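Local coordinates for protein cellobiose 2-epimerase (Caldibacillus thermoamylovorans, PDB 5ZHB) that interconverts glucose and mannose at the reducing end of cellobiose-type disaccharides by epimerising carbon 2, at residues 21-31 and 74-82. Numbering follows the deposited sequence.
Sequences AKLKDDENGGY and QANHAYRFL
In the (alpha/alpha)6 barrel expected of the GlcNAc 2-epimerase family, the loop after helix 2-21 folds against helix 69-86, and H77 of that helix reaches into a loop turned back on itself by the D25 N to G30 O hydrogen bond. With CG anti to its backbone N (chi1 -174°), the H77 imidazole projects from the helix and sets NE2 between two carbonyls, G30 O at 2.9 Å and D25 O at 3.1 Å. Both oxygens lie near the ring plane, yet bent N-H...O geometry, near 128°, makes NE2 a bifurcated donor, weak to both acceptors. K24 covers one face, its CE 3.8 Å from the ring centroid in a CH-pi contact; over the opposite face sits a water joining G30 N to H77 O. The imidazole also turns its edge toward the face of Y31, planes 84° apart, in an offset edge-to-face pair. Replacing H77 with an alanine would probably leave the D25 and G30 carbonyls without this common donor and K24 without its aromatic support. One turn earlier, Q74, bent at chi2, brings OE1 to the Y31 ring edge, 2.7 Å from Y31 OH; Q74 O is also near that hydroxyl. A second water links A21 O to Q74 NE2, weakly at the amide. At the other end, F81 CB lies 3.5 Å from G30 N. A beta carbon on G29 would clash with F81 CD1 and one on G30 with F81 CD2, and the positive phi of both residues favours glycine as well. K47 of strand 47-48 binds D25 and G29 O from outside the pair, while helix 49-66 meets Y31 and Q74 through Q55 and F59, and helix 111-128 packs on A75 of helix 69-86.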
loop_
_atom_site.group_PDB
_atom_site.type_symbol
_atom_site.label_atom_id
_atom_site.label_comp_id
_atom_site.label_asym_id
_atom_site.label_seq_id
_atom_site.Cartn_x
_atom_site.Cartn_y
_atom_site.Cartn_z
ATOM N N ALA A 21 -12.710 -12.807 5.212
ATOM C CA ALA A 21 -13.798 -13.588 4.625
ATOM C C ALA A 21 -15.109 -13.454 5.405
ATOM O O ALA A 21 -16.168 -13.452 4.784
ATOM C CB ALA A 21 -13.396 -15.041 4.506
ATOM N N LYS A 22 -15.047 -13.281 6.738
ATOM C CA LYS A 22 -16.232 -13.092 7.555
ATOM C C LYS A 22 -16.873 -11.718 7.307
ATOM O O LYS A 22 -17.939 -11.430 7.856
ATOM C CB LYS A 22 -15.905 -13.284 9.046
ATOM C CG LYS A 22 -15.732 -14.730 9.535
ATOM C CD LYS A 22 -15.327 -14.914 11.003
ATOM C CE LYS A 22 -13.824 -14.937 11.247
ATOM N NZ LYS A 22 -13.327 -14.237 12.449
ATOM N N LEU A 23 -16.228 -10.834 6.531
ATOM C CA LEU A 23 -16.831 -9.539 6.222
ATOM C C LEU A 23 -17.486 -9.537 4.835
ATOM O O LEU A 23 -17.865 -8.469 4.331
ATOM C CB LEU A 23 -15.764 -8.440 6.327
ATOM C CG LEU A 23 -15.076 -8.266 7.685
ATOM C CD1 LEU A 23 -14.136 -7.058 7.611
ATOM C CD2 LEU A 23 -16.073 -8.123 8.871
ATOM N N LYS A 24 -17.525 -10.694 4.156
ATOM C CA LYS A 24 -18.111 -10.780 2.823
ATOM C C LYS A 24 -19.585 -10.380 2.920
ATOM O O LYS A 24 -20.298 -10.877 3.791
ATOM C CB LYS A 24 -17.961 -12.193 2.241
ATOM C CG LYS A 24 -18.352 -12.351 0.803
ATOM C CD LYS A 24 -17.755 -13.591 0.173
ATOM C CE LYS A 24 -18.321 -13.914 -1.157
ATOM N NZ LYS A 24 -19.688 -14.434 -1.044
ATOM N N ASP A 25 -19.980 -9.427 2.070
ATOM C CA ASP A 25 -21.302 -8.834 2.087
ATOM C C ASP A 25 -22.038 -9.330 0.845
ATOM O O ASP A 25 -21.878 -8.767 -0.247
ATOM C CB ASP A 25 -21.235 -7.316 2.150
ATOM C CG ASP A 25 -22.599 -6.633 2.225
ATOM O OD1 ASP A 25 -23.622 -7.359 2.074
ATOM O OD2 ASP A 25 -22.634 -5.413 2.487
ATOM N N ASP A 26 -22.807 -10.417 1.028
ATOM C CA ASP A 26 -23.481 -11.089 -0.076
ATOM C C ASP A 26 -24.667 -10.274 -0.566
ATOM O O ASP A 26 -24.895 -10.193 -1.764
ATOM C CB ASP A 26 -23.881 -12.509 0.291
ATOM C CG ASP A 26 -22.704 -13.426 0.576
ATOM O OD1 ASP A 26 -21.818 -13.519 -0.296
ATOM O OD2 ASP A 26 -22.658 -13.991 1.687
ATOM N N GLU A 27 -25.396 -9.647 0.351
ATOM C CA GLU A 27 -26.600 -8.916 -0.014
ATOM C C GLU A 27 -26.229 -7.656 -0.797
ATOM O O GLU A 27 -26.798 -7.401 -1.843
ATOM C CB GLU A 27 -27.400 -8.561 1.240
ATOM C CG GLU A 27 -28.855 -8.180 0.964
ATOM C CD GLU A 27 -29.538 -7.427 2.099
ATOM O OE1 GLU A 27 -29.353 -7.786 3.283
ATOM O OE2 GLU A 27 -30.275 -6.468 1.792
ATOM N N ASN A 28 -25.246 -6.875 -0.313
ATOM C CA ASN A 28 -25.032 -5.542 -0.849
ATOM C C ASN A 28 -23.739 -5.466 -1.662
ATOM O O ASN A 28 -23.546 -4.488 -2.372
ATOM C CB ASN A 28 -25.153 -4.497 0.253
ATOM C CG ASN A 28 -26.558 -4.396 0.798
ATOM O OD1 ASN A 28 -26.752 -4.271 2.012
ATOM N ND2 ASN A 28 -27.541 -4.390 -0.086
ATOM N N GLY A 29 -22.885 -6.507 -1.626
ATOM C CA GLY A 29 -21.679 -6.535 -2.454
ATOM C C GLY A 29 -20.447 -6.114 -1.644
ATOM O O GLY A 29 -20.566 -5.439 -0.628
ATOM N N GLY A 30 -19.267 -6.549 -2.091
ATOM C CA GLY A 30 -18.006 -6.244 -1.421
ATOM C C GLY A 30 -17.962 -6.751 0.015
ATOM O O GLY A 30 -18.490 -7.820 0.322
ATOM N N TYR A 31 -17.337 -5.937 0.886
ATOM C CA TYR A 31 -17.067 -6.258 2.273
ATOM C C TYR A 31 -17.583 -5.141 3.164
ATOM O O TYR A 31 -17.526 -3.961 2.788
ATOM C CB TYR A 31 -15.555 -6.493 2.429
ATOM C CG TYR A 31 -15.110 -7.710 1.647
ATOM C CD1 TYR A 31 -14.944 -7.642 0.272
ATOM C CD2 TYR A 31 -14.921 -8.927 2.278
ATOM C CE1 TYR A 31 -14.604 -8.758 -0.462
ATOM C CE2 TYR A 31 -14.578 -10.056 1.552
ATOM C CZ TYR A 31 -14.438 -9.975 0.179
ATOM O OH TYR A 31 -14.076 -11.067 -0.555
ATOM N N GLN A 74 -13.289 -15.150 -3.088
ATOM C CA GLN A 74 -13.277 -13.848 -2.436
ATOM C C GLN A 74 -12.860 -12.775 -3.437
ATOM O O GLN A 74 -13.476 -11.711 -3.502
ATOM C CB GLN A 74 -12.357 -13.880 -1.215
ATOM C CG GLN A 74 -12.769 -14.909 -0.166
ATOM C CD GLN A 74 -14.120 -14.586 0.416
ATOM O OE1 GLN A 74 -14.402 -13.437 0.770
ATOM N NE2 GLN A 74 -14.980 -15.591 0.485
ATOM N N ALA A 75 -11.805 -13.056 -4.215
ATOM C CA ALA A 75 -11.323 -12.113 -5.224
ATOM C C ALA A 75 -12.422 -11.750 -6.226
ATOM O O ALA A 75 -12.596 -10.580 -6.580
ATOM C CB ALA A 75 -10.121 -12.646 -5.941
ATOM N N ASN A 76 -13.144 -12.765 -6.726
ATOM C CA ASN A 76 -14.256 -12.502 -7.631
ATOM C C ASN A 76 -15.277 -11.546 -7.030
ATOM O O ASN A 76 -15.762 -10.669 -7.738
ATOM C CB ASN A 76 -15.001 -13.771 -8.023
ATOM C CG ASN A 76 -14.099 -14.723 -8.769
ATOM O OD1 ASN A 76 -13.200 -14.304 -9.520
ATOM N ND2 ASN A 76 -14.312 -16.009 -8.543
ATOM N N HIS A 77 -15.655 -11.772 -5.764
ATOM C CA HIS A 77 -16.639 -10.945 -5.086
ATOM C C HIS A 77 -16.164 -9.486 -5.008
ATOM O O HIS A 77 -16.937 -8.533 -5.160
ATOM C CB HIS A 77 -16.893 -11.534 -3.697
ATOM C CG HIS A 77 -17.985 -10.872 -2.958
ATOM N ND1 HIS A 77 -19.299 -11.101 -3.298
ATOM C CD2 HIS A 77 -18.005 -9.984 -1.944
ATOM C CE1 HIS A 77 -20.085 -10.400 -2.495
ATOM N NE2 HIS A 77 -19.323 -9.695 -1.677
ATOM N N ALA A 78 -14.863 -9.313 -4.764
ATOM C CA ALA A 78 -14.282 -7.977 -4.698
ATOM C C ALA A 78 -14.280 -7.314 -6.071
ATOM O O ALA A 78 -14.601 -6.132 -6.191
ATOM C CB ALA A 78 -12.897 -8.049 -4.085
ATOM N N TYR A 79 -13.951 -8.090 -7.112
ATOM C CA TYR A 79 -13.901 -7.592 -8.477
ATOM C C TYR A 79 -15.260 -7.037 -8.924
ATOM O O TYR A 79 -15.338 -5.927 -9.489
ATOM C CB TYR A 79 -13.393 -8.698 -9.401
ATOM C CG TYR A 79 -13.425 -8.261 -10.849
ATOM C CD1 TYR A 79 -12.419 -7.460 -11.361
ATOM C CD2 TYR A 79 -14.456 -8.652 -11.696
ATOM C CE1 TYR A 79 -12.431 -7.045 -12.677
ATOM C CE2 TYR A 79 -14.481 -8.231 -13.012
ATOM C CZ TYR A 79 -13.466 -7.433 -13.503
ATOM O OH TYR A 79 -13.417 -7.044 -14.804
ATOM N N ARG A 80 -16.317 -7.820 -8.654
ATOM C CA ARG A 80 -17.693 -7.431 -8.943
ATOM C C ARG A 80 -18.057 -6.097 -8.303
ATOM O O ARG A 80 -18.553 -5.207 -8.968
ATOM C CB ARG A 80 -18.698 -8.491 -8.472
ATOM C CG ARG A 80 -18.639 -9.758 -9.313
ATOM C CD ARG A 80 -19.818 -10.672 -8.998
ATOM N NE ARG A 80 -19.714 -11.442 -7.753
ATOM C CZ ARG A 80 -19.051 -12.585 -7.577
ATOM N NH1 ARG A 80 -18.481 -13.217 -8.598
ATOM N NH2 ARG A 80 -18.976 -13.108 -6.365
ATOM N N PHE A 81 -17.806 -5.946 -7.012
ATOM C CA PHE A 81 -18.147 -4.705 -6.344
ATOM C C PHE A 81 -17.348 -3.525 -6.898
ATOM O O PHE A 81 -17.867 -2.405 -6.992
ATOM C CB PHE A 81 -17.880 -4.829 -4.839
ATOM C CG PHE A 81 -18.539 -3.692 -4.083
ATOM C CD1 PHE A 81 -19.924 -3.616 -4.012
ATOM C CD2 PHE A 81 -17.790 -2.699 -3.429
ATOM C CE1 PHE A 81 -20.534 -2.615 -3.267
ATOM C CE2 PHE A 81 -18.410 -1.667 -2.755
ATOM C CZ PHE A 81 -19.780 -1.636 -2.649
ATOM N N LEU A 82 -16.062 -3.762 -7.166
ATOM C CA LEU A 82 -15.184 -2.727 -7.695
ATOM C C LEU A 82 -15.713 -2.243 -9.043
ATOM O O LEU A 82 -15.817 -1.036 -9.241
ATOM C CB LEU A 82 -13.732 -3.191 -7.809
ATOM C CG LEU A 82 -12.737 -2.151 -8.335
ATOM C CD1 LEU A 82 -12.527 -1.063 -7.279
ATOM C CD2 LEU A 82 -11.421 -2.780 -8.755
HETATM O O HOH W 1 -16.789 -15.525 3.157
HETATM O O HOH W 2 -19.469 -7.915 -4.874
#